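Local structure of amino acid ABC superfamily ATP binding cassette transporter, binding protein (Streptococcus pneumoniae, 4H5G) at residues A[104-118]-A[178-192]. The protein binds L-arginine and probably delivers it to an amino acid ABC transporter as a putative membrane-anchored lipoprotein. Residues are numbered along the deposited sequence; the frame is centred on the assembly and turned at random. Where two conformers were deposited one is given.
Sequences SFLVHKADVEKYKDL and YAAKNAGLAVATVSL. Unlike the reference sequence in segment 104-118: His108 (reference Arg).
An antiparallel edge pairing in the five-stranded sheet joins strand 104-108 to strand 185-187, one of the two outermost strands. Val107 and Ala186 form a hydrogen-bonded pair: Val107 N reaches Ala186 O at 2.9 Å, nearly straight (178° at the hydrogen), and Ala186 N returns a bond to Val107 O. Ala188 N extends the pattern to Phe105 O, and Lys109 N to Gly184 O in the one of two Gly184 conformers given. The other edge of strand 104-108 pairs with strand 167-171, through backbone bonds of Ser104 to Met170 and Leu106 to Val168. This places the contact in one of the two lobes of the type II periplasmic binding protein fold, with the side chain of Tyr178 about 9 Å from the bound arginine. Leu106 has CG anti to its backbone N (chi1 -176°), which carries CD2 to 3.6 Å from Tyr178 CB, the two side chains crossing at about a right angle between strand and helix. Lys109, bent at chi3 (-68°), lays CE by Leu185 O. Beyond the strands, Val190 CG2 packs tightly against Leu118 CD2 (3.4 Å), while Val190 O meets the Phe105 ring at its edge, in plane. Leu192 CG lies 4.0 Å from Phe105 CZ, also at the ring edge; His169 stacks on this ring. One water bridges Phe105 N to Ala188 O and Val190 O; another accepts from Thr189 N and donates to Val112 O and Tyr115 O, linking the two segments past the end of the strand pairing.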
ATOM      1  N   SER A 104      10.144  -4.028  -5.153  1.00 19.68           N
ATOM      2  CA  SER A 104      10.546  -4.696  -6.383  1.00 22.64           C
ATOM      3  C   SER A 104      10.215  -3.895  -7.621  1.00 20.66           C
ATOM      4  O   SER A 104       9.463  -2.919  -7.565  1.00 20.71           O
ATOM      5  CB  SER A 104       9.821  -6.039  -6.493  1.00 24.93           C
ATOM      6  OG  SER A 104      10.033  -6.834  -5.353  1.00 31.00           O
ATOM      7  N   PHE A 105      10.750  -4.343  -8.754  1.00 20.67           N
ATOM      8  CA  PHE A 105      10.373  -3.768 -10.039  1.00 20.63           C
ATOM      9  C   PHE A 105       9.535  -4.785 -10.797  1.00 22.36           C
ATOM     10  O   PHE A 105       9.892  -5.961 -10.869  1.00 23.44           O
ATOM     11  CB  PHE A 105      11.619  -3.446 -10.874  1.00 19.82           C
ATOM     12  CG  PHE A 105      12.428  -2.298 -10.349  1.00 19.87           C
ATOM     13  CD1 PHE A 105      12.101  -1.002 -10.687  1.00 21.51           C
ATOM     14  CD2 PHE A 105      13.529  -2.512  -9.542  1.00 22.20           C
ATOM     15  CE1 PHE A 105      12.853   0.059 -10.214  1.00 24.87           C
ATOM     16  CE2 PHE A 105      14.279  -1.450  -9.061  1.00 26.11           C
ATOM     17  CZ  PHE A 105      13.941  -0.168  -9.402  1.00 27.50           C
ATOM     18  N   LEU A 106       8.419  -4.331 -11.351  1.00 20.46           N
ATOM     19  CA  LEU A 106       7.627  -5.137 -12.271  1.00 20.91           C
ATOM     20  C   LEU A 106       8.107  -4.812 -13.682  1.00 20.93           C
ATOM     21  O   LEU A 106       8.230  -3.636 -14.045  1.00 20.99           O
ATOM     22  CB  LEU A 106       6.141  -4.780 -12.122  1.00 17.83           C
ATOM     23  CG  LEU A 106       5.154  -5.613 -12.946  1.00 21.49           C
ATOM     24  CD1 LEU A 106       5.060  -7.051 -12.418  1.00 22.53           C
ATOM     25  CD2 LEU A 106       3.756  -4.948 -12.944  1.00 19.93           C
ATOM     26  N   VAL A 107       8.402  -5.853 -14.468  1.00 20.50           N
ATOM     27  CA  VAL A 107       8.887  -5.697 -15.840  1.00 20.45           C
ATOM     28  C   VAL A 107       8.178  -6.686 -16.771  1.00 21.75           C
ATOM     29  O   VAL A 107       7.402  -7.529 -16.327  1.00 25.20           O
ATOM     30  CB  VAL A 107      10.420  -5.947 -15.941  1.00 22.78           C
ATOM     31  CG1 VAL A 107      11.213  -4.896 -15.152  1.00 22.77           C
ATOM     32  CG2 VAL A 107      10.779  -7.386 -15.472  1.00 23.52           C
ATOM     33  N   HIS A 108       8.456  -6.577 -18.061  1.00 22.35           N
ATOM     34  CA  HIS A 108       8.003  -7.586 -19.014  1.00 22.41           C
ATOM     35  C   HIS A 108       8.779  -8.872 -18.773  1.00 25.17           C
ATOM     36  O   HIS A 108       9.981  -8.832 -18.483  1.00 27.52           O
ATOM     37  CB  HIS A 108       8.219  -7.109 -20.449  1.00 20.77           C
ATOM     38  CG  HIS A 108       7.266  -6.040 -20.877  1.00 29.16           C
ATOM     39  ND1 HIS A 108       6.010  -6.318 -21.374  1.00 28.88           N
ATOM     40  CD2 HIS A 108       7.380  -4.691 -20.876  1.00 29.09           C
ATOM     41  CE1 HIS A 108       5.396  -5.184 -21.667  1.00 25.90           C
ATOM     42  NE2 HIS A 108       6.205  -4.181 -21.369  1.00 30.23           N
ATOM     43  N   LYS A 109       8.102 -10.009 -18.897  1.00 30.68           N
ATOM     44  CA  LYS A 109       8.752 -11.314 -18.747  1.00 34.40           C
ATOM     45  C   LYS A 109       9.964 -11.442 -19.665  1.00 31.35           C
ATOM     46  O   LYS A 109      10.989 -12.001 -19.275  1.00 30.21           O
ATOM     47  CB  LYS A 109       7.739 -12.428 -19.032  1.00 36.61           C
ATOM     48  CG  LYS A 109       8.159 -13.820 -18.570  1.00 46.13           C
ATOM     49  CD  LYS A 109       6.966 -14.781 -18.591  1.00 59.05           C
ATOM     50  CE  LYS A 109       5.934 -14.408 -17.530  1.00 67.77           C
ATOM     51  NZ  LYS A 109       4.642 -15.128 -17.725  1.00 73.42           N
ATOM     52  N   ALA A 110       9.861 -10.906 -20.883  1.00 24.93           N
ATOM     53  CA  ALA A 110      10.950 -11.026 -21.856  1.00 25.94           C
ATOM     54  C   ALA A 110      12.190 -10.238 -21.431  1.00 28.80           C
ATOM     55  O   ALA A 110      13.266 -10.422 -22.001  1.00 31.00           O
ATOM     56  CB  ALA A 110      10.486 -10.594 -23.249  1.00 28.04           C
ATOM     57  N   ASP A 111      12.034  -9.367 -20.430  1.00 22.94           N
ATOM     58  CA  ASP A 111      13.107  -8.470 -20.001  1.00 27.63           C
ATOM     59  C   ASP A 111      13.738  -8.857 -18.674  1.00 29.37           C
ATOM     60  O   ASP A 111      14.576  -8.120 -18.154  1.00 28.11           O
ATOM     61  CB  ASP A 111      12.587  -7.031 -19.875  1.00 22.59           C
ATOM     62  CG  ASP A 111      12.370  -6.363 -21.213  1.00 23.62           C
ATOM     63  OD1 ASP A 111      12.906  -6.854 -22.235  1.00 25.00           O
ATOM     64  OD2 ASP A 111      11.670  -5.325 -21.229  1.00 24.38           O
ATOM     65  N   VAL A 112      13.339  -9.994 -18.120  1.00 29.41           N
ATOM     66  CA  VAL A 112      13.892 -10.417 -16.832  1.00 31.99           C
ATOM     67  C   VAL A 112      15.406 -10.631 -16.908  1.00 32.05           C
ATOM     68  O   VAL A 112      16.136 -10.273 -15.985  1.00 35.97           O
ATOM     69  CB  VAL A 112      13.184 -11.668 -16.283  1.00 34.84           C
ATOM     70  CG1 VAL A 112      13.871 -12.173 -15.016  1.00 41.77           C
ATOM     71  CG2 VAL A 112      11.725 -11.356 -15.994  1.00 33.21           C
ATOM     72  N   GLU A 113      15.879 -11.199 -18.011  1.00 29.35           N
ATOM     73  CA  GLU A 113      17.315 -11.440 -18.163  1.00 34.95           C
ATOM     74  C   GLU A 113      18.053 -10.139 -18.408  1.00 44.21           C
ATOM     75  O   GLU A 113      19.257 -10.032 -18.188  1.00 47.30           O
ATOM     76  CB  GLU A 113      17.588 -12.433 -19.297  1.00 40.45           C
ATOM     77  CG  GLU A 113      17.145 -13.836 -18.977  1.00 48.67           C
ATOM     78  CD  GLU A 113      17.723 -14.330 -17.668  1.00 64.08           C
ATOM     79  OE1 GLU A 113      18.962 -14.296 -17.512  1.00 65.26           O
ATOM     80  OE2 GLU A 113      16.935 -14.736 -16.788  1.00 69.18           O
ATOM     81  N   LYS A 114      17.309  -9.135 -18.840  1.00 34.98           N
ATOM     82  CA  LYS A 114      17.901  -7.876 -19.249  1.00 30.92           C
ATOM     83  C   LYS A 114      18.213  -6.969 -18.058  1.00 34.96           C
ATOM     84  O   LYS A 114      19.298  -6.391 -17.975  1.00 37.12           O
ATOM     85  CB  LYS A 114      16.936  -7.171 -20.193  1.00 32.06           C
ATOM     86  CG  LYS A 114      17.402  -5.830 -20.670  1.00 42.00           C
ATOM     87  CD  LYS A 114      16.357  -5.233 -21.579  1.00 39.72           C
ATOM     88  CE  LYS A 114      16.812  -3.915 -22.137  1.00 47.20           C
ATOM     89  NZ  LYS A 114      15.803  -3.435 -23.115  1.00 50.34           N
ATOM     90  N   TYR A 115      17.255  -6.839 -17.144  1.00 28.96           N
ATOM     91  CA  TYR A 115      17.404  -5.936 -16.003  1.00 22.54           C
ATOM     92  C   TYR A 115      17.969  -6.665 -14.803  1.00 30.03           C
ATOM     93  O   TYR A 115      17.269  -6.912 -13.827  1.00 31.74           O
ATOM     94  CB  TYR A 115      16.064  -5.267 -15.678  1.00 25.12           C
ATOM     95  CG  TYR A 115      15.630  -4.370 -16.809  1.00 25.38           C
ATOM     96  CD1 TYR A 115      16.451  -3.348 -17.235  1.00 24.14           C
ATOM     97  CD2 TYR A 115      14.424  -4.569 -17.478  1.00 28.17           C
ATOM     98  CE1 TYR A 115      16.092  -2.522 -18.278  1.00 24.38           C
ATOM     99  CE2 TYR A 115      14.048  -3.747 -18.533  1.00 26.51           C
ATOM    100  CZ  TYR A 115      14.885  -2.726 -18.923  1.00 27.94           C
ATOM    101  OH  TYR A 115      14.553  -1.897 -19.972  1.00 26.85           O
ATOM    102  N   LYS A 116      19.246  -7.010 -14.894  1.00 35.03           N
ATOM    103  CA  LYS A 116      19.901  -7.754 -13.826  1.00 42.14           C
ATOM    104  C   LYS A 116      20.606  -6.892 -12.802  1.00 37.45           C
ATOM    105  O   LYS A 116      20.865  -7.348 -11.693  1.00 36.49           O
ATOM    106  CB  LYS A 116      20.877  -8.773 -14.402  1.00 45.30           C
ATOM    107  CG  LYS A 116      20.180 -10.013 -14.884  1.00 53.19           C
ATOM    108  CD  LYS A 116      21.076 -11.220 -14.793  1.00 51.01           C
ATOM    109  CE  LYS A 116      21.172 -11.859 -16.141  1.00 52.02           C
ATOM    110  NZ  LYS A 116      21.375 -10.783 -17.129  1.00 52.15           N
ATOM    111  N   ASP A 117      20.932  -5.656 -13.166  1.00 33.85           N
ATOM    112  CA  ASP A 117      21.623  -4.770 -12.230  1.00 29.36           C
ATOM    113  C   ASP A 117      21.035  -3.373 -12.260  1.00 31.62           C
ATOM    114  O   ASP A 117      20.152  -3.084 -13.063  1.00 28.81           O
ATOM    115  CB  ASP A 117      23.132  -4.748 -12.504  1.00 26.14           C
ATOM    116  CG  ASP A 117      23.498  -4.046 -13.816  1.00 33.51           C
ATOM    117  OD1 ASP A 117      22.615  -3.805 -14.672  1.00 31.16           O
ATOM    118  OD2 ASP A 117      24.693  -3.743 -13.989  1.00 34.27           O
ATOM    119  N   LEU A 118      21.514  -2.511 -11.374  1.00 29.08           N
ATOM    120  CA  LEU A 118      21.020  -1.142 -11.334  1.00 31.15           C
ATOM    121  C   LEU A 118      21.468  -0.330 -12.545  1.00 28.83           C
ATOM    122  O   LEU A 118      20.750   0.567 -12.996  1.00 31.80           O
ATOM    123  CB  LEU A 118      21.461  -0.454 -10.046  1.00 39.74           C
ATOM    124  CG  LEU A 118      20.915  -1.089  -8.771  1.00 43.58           C
ATOM    125  CD1 LEU A 118      21.146  -0.163  -7.588  1.00 49.89           C
ATOM    126  CD2 LEU A 118      19.445  -1.405  -8.937  1.00 44.08           C
ATOM    127  N   TYR A 178       0.526  -8.689  -9.744  1.00 18.80           N
ATOM    128  CA  TYR A 178       0.443  -8.342 -11.169  1.00 20.48           C
ATOM    129  C   TYR A 178       1.026  -9.456 -12.018  1.00 27.03           C
ATOM    130  O   TYR A 178       0.463  -9.824 -13.050  1.00 28.07           O
ATOM    131  CB  TYR A 178       1.201  -7.046 -11.465  1.00 19.80           C
ATOM    132  CG  TYR A 178       0.404  -5.791 -11.174  1.00 21.23           C
ATOM    133  CD1 TYR A 178      -0.788  -5.531 -11.839  1.00 27.31           C
ATOM    134  CD2 TYR A 178       0.857  -4.857 -10.255  1.00 22.36           C
ATOM    135  CE1 TYR A 178      -1.516  -4.373 -11.585  1.00 26.57           C
ATOM    136  CE2 TYR A 178       0.135  -3.695  -9.991  1.00 23.75           C
ATOM    137  CZ  TYR A 178      -1.049  -3.466 -10.663  1.00 26.82           C
ATOM    138  OH  TYR A 178      -1.758  -2.312 -10.400  1.00 35.22           O
ATOM    139  N   ALA A 179       2.160  -9.990 -11.574  1.00 23.64           N
ATOM    140  CA  ALA A 179       2.835 -11.060 -12.323  1.00 27.91           C
ATOM    141  C   ALA A 179       1.999 -12.341 -12.339  1.00 30.65           C
ATOM    142  O   ALA A 179       1.960 -13.061 -13.340  1.00 31.38           O
ATOM    143  CB  ALA A 179       4.217 -11.321 -11.755  1.00 26.60           C
ATOM    144  N   ALA A 180       1.327 -12.613 -11.226  1.00 26.16           N
ATOM    145  CA  ALA A 180       0.538 -13.841 -11.088  1.00 30.51           C
ATOM    146  C   ALA A 180      -0.756 -13.797 -11.895  1.00 35.88           C
ATOM    147  O   ALA A 180      -1.298 -14.837 -12.264  1.00 37.41           O
ATOM    148  CB  ALA A 180       0.250 -14.117  -9.621  1.00 31.37           C
ATOM    149  N   LYS A 181      -1.248 -12.592 -12.168  1.00 27.12           N
ATOM    150  CA  LYS A 181      -2.548 -12.429 -12.814  1.00 27.65           C
ATOM    151  C   LYS A 181      -2.442 -11.980 -14.269  1.00 32.64           C
ATOM    152  O   LYS A 181      -3.448 -11.929 -14.971  1.00 34.46           O
ATOM    153  CB  LYS A 181      -3.421 -11.445 -12.024  1.00 28.54           C
ATOM    154  CG  LYS A 181      -3.760 -11.916 -10.610  1.00 33.72           C
ATOM    155  CD  LYS A 181      -4.686 -10.928  -9.905  1.00 47.89           C
ATOM    156  CE  LYS A 181      -4.804 -11.231  -8.413  1.00 61.08           C
ATOM    157  NZ  LYS A 181      -5.607 -10.195  -7.686  1.00 60.63           N
ATOM    158  N   ASN A 182      -1.230 -11.657 -14.717  1.00 31.20           N
ATOM    159  CA  ASN A 182      -1.034 -11.176 -16.089  1.00 30.18           C
ATOM    160  C   ASN A 182       0.113 -11.869 -16.813  1.00 29.81           C
ATOM    161  O   ASN A 182       1.250 -11.871 -16.341  1.00 31.37           O
ATOM    162  CB  ASN A 182      -0.866  -9.651 -16.110  1.00 30.67           C
ATOM    163  CG  ASN A 182      -2.053  -8.936 -15.507  1.00 35.74           C
ATOM    164  OD1 ASN A 182      -3.037  -8.652 -16.198  1.00 36.39           O
ATOM    165  ND2 ASN A 182      -1.983  -8.660 -14.205  1.00 27.64           N
ATOM    166  N   ALA A 183      -0.179 -12.408 -17.996  0.50 28.56           N
ATOM    167  CA  ALA A 183       0.747 -13.271 -18.743  0.50 28.20           C
ATOM    168  C   ALA A 183       2.158 -12.729 -19.033  0.50 33.25           C
ATOM    169  O   ALA A 183       3.147 -13.453 -18.883  0.50 32.54           O
ATOM    170  CB  ALA A 183       0.089 -13.735 -20.046  0.50 31.20           C
ATOM    171  N   GLY A 184       2.248 -11.476 -19.469  0.50 31.24           N
ATOM    172  CA  GLY A 184       3.499 -10.946 -19.998  0.50 32.87           C
ATOM    173  C   GLY A 184       4.414 -10.263 -19.001  0.50 32.33           C
ATOM    174  O   GLY A 184       5.423  -9.673 -19.384  0.50 28.49           O
ATOM    175  N   LEU A 185       4.075 -10.380 -17.720  1.00 28.33           N
ATOM    176  CA  LEU A 185       4.722  -9.601 -16.660  1.00 25.74           C
ATOM    177  C   LEU A 185       5.477 -10.477 -15.669  1.00 27.26           C
ATOM    178  O   LEU A 185       5.154 -11.652 -15.483  1.00 32.76           O
ATOM    179  CB  LEU A 185       3.697  -8.735 -15.922  1.00 24.65           C
ATOM    180  CG  LEU A 185       2.892  -7.839 -16.869  1.00 27.95           C
ATOM    181  CD1 LEU A 185       1.838  -7.014 -16.117  1.00 28.84           C
ATOM    182  CD2 LEU A 185       3.818  -6.934 -17.672  1.00 29.43           C
ATOM    183  N   ALA A 186       6.487  -9.893 -15.031  1.00 24.94           N
ATOM    184  CA  ALA A 186       7.319 -10.633 -14.096  1.00 24.31           C
ATOM    185  C   ALA A 186       7.997  -9.691 -13.124  1.00 24.43           C
ATOM    186  O   ALA A 186       8.091  -8.500 -13.372  1.00 23.79           O
ATOM    187  CB  ALA A 186       8.355 -11.457 -14.850  1.00 27.63           C
ATOM    188  N   VAL A 187       8.473 -10.235 -12.015  1.00 23.78           N
ATOM    189  CA  VAL A 187       9.235  -9.446 -11.058  1.00 23.28           C
ATOM    190  C   VAL A 187      10.716  -9.518 -11.429  1.00 27.65           C
ATOM    191  O   VAL A 187      11.258 -10.606 -11.609  1.00 27.42           O
ATOM    192  CB  VAL A 187       9.009  -9.979  -9.642  1.00 27.75           C
ATOM    193  CG1 VAL A 187       9.780  -9.139  -8.617  1.00 26.89           C
ATOM    194  CG2 VAL A 187       7.507 -10.009  -9.323  1.00 24.05           C
ATOM    195  N   ALA A 188      11.364  -8.359 -11.556  1.00 24.29           N
ATOM    196  CA  ALA A 188      12.788  -8.293 -11.911  1.00 24.15           C
ATOM    197  C   ALA A 188      13.626  -8.921 -10.799  1.00 25.71           C
ATOM    198  O   ALA A 188      13.201  -8.950  -9.652  1.00 27.05           O
ATOM    199  CB  ALA A 188      13.205  -6.856 -12.149  1.00 28.25           C
ATOM    200  N   THR A 189      14.817  -9.415 -11.141  1.00 26.11           N
ATOM    201  CA  THR A 189      15.708 -10.031 -10.150  1.00 29.26           C
ATOM    202  C   THR A 189      16.611  -9.009  -9.463  1.00 42.39           C
ATOM    203  O   THR A 189      17.437  -9.369  -8.626  1.00 46.58           O
ATOM    204  CB  THR A 189      16.609 -11.100 -10.779  1.00 30.09           C
ATOM    205  OG1 THR A 189      17.377 -10.508 -11.835  1.00 34.86           O
ATOM    206  CG2 THR A 189      15.782 -12.249 -11.343  1.00 35.19           C
ATOM    207  N   VAL A 190      16.467  -7.745  -9.839  1.00 30.24           N
ATOM    208  CA  VAL A 190      17.300  -6.684  -9.282  1.00 38.99           C
ATOM    209  C   VAL A 190      16.436  -5.874  -8.334  1.00 27.47           C
ATOM    210  O   VAL A 190      15.262  -5.675  -8.606  1.00 28.09           O
ATOM    211  CB  VAL A 190      17.836  -5.767 -10.415  1.00 40.81           C
ATOM    212  CG1 VAL A 190      16.694  -5.243 -11.291  1.00 45.63           C
ATOM    213  CG2 VAL A 190      18.643  -4.631  -9.851  1.00 49.43           C
ATOM    214  N   SER A 191      16.995  -5.427  -7.214  1.00 30.97           N
ATOM    215  CA  SER A 191      16.240  -4.547  -6.324  1.00 27.97           C
ATOM    216  C   SER A 191      17.117  -3.446  -5.738  1.00 33.35           C
ATOM    217  O   SER A 191      18.333  -3.598  -5.622  1.00 33.50           O
ATOM    218  CB  SER A 191      15.540  -5.343  -5.220  1.00 37.44           C
ATOM    219  OG  SER A 191      16.471  -6.023  -4.412  1.00 38.78           O
ATOM    220  N   LEU A 192      16.492  -2.330  -5.386  1.00 26.84           N
ATOM    221  CA  LEU A 192      17.215  -1.208  -4.801  1.00 36.79           C
ATOM    222  C   LEU A 192      17.585  -1.501  -3.354  1.00 43.11           C
ATOM    223  O   LEU A 192      17.017  -2.391  -2.732  1.00 41.07           O
ATOM    224  CB  LEU A 192      16.382   0.075  -4.894  1.00 27.60           C
ATOM    225  CG  LEU A 192      16.304   0.620  -6.321  1.00 32.17           C
ATOM    226  CD1 LEU A 192      15.638   1.975  -6.368  1.00 27.05           C
ATOM    227  CD2 LEU A 192      17.699   0.726  -6.899  1.00 46.15           C
TER
HETATM  228  O   HOH W   1      12.748  -6.513  -8.384  1.00 23.07           O
HETATM  229  O   HOH W   2       3.213 -13.425 -15.723  1.00 36.65           O
HETATM  230  O   HOH W   3       7.224 -10.208 -22.272  1.00 27.84           O
HETATM  231  O   HOH W   4      15.460  -8.726 -13.834  1.00 28.88           O
HETATM  232  O   HOH W   5      17.684 -11.918 -14.209  1.00 39.21           O
HETATM  233  O   HOH W   6      19.761  -9.869 -11.051  1.00 39.08           O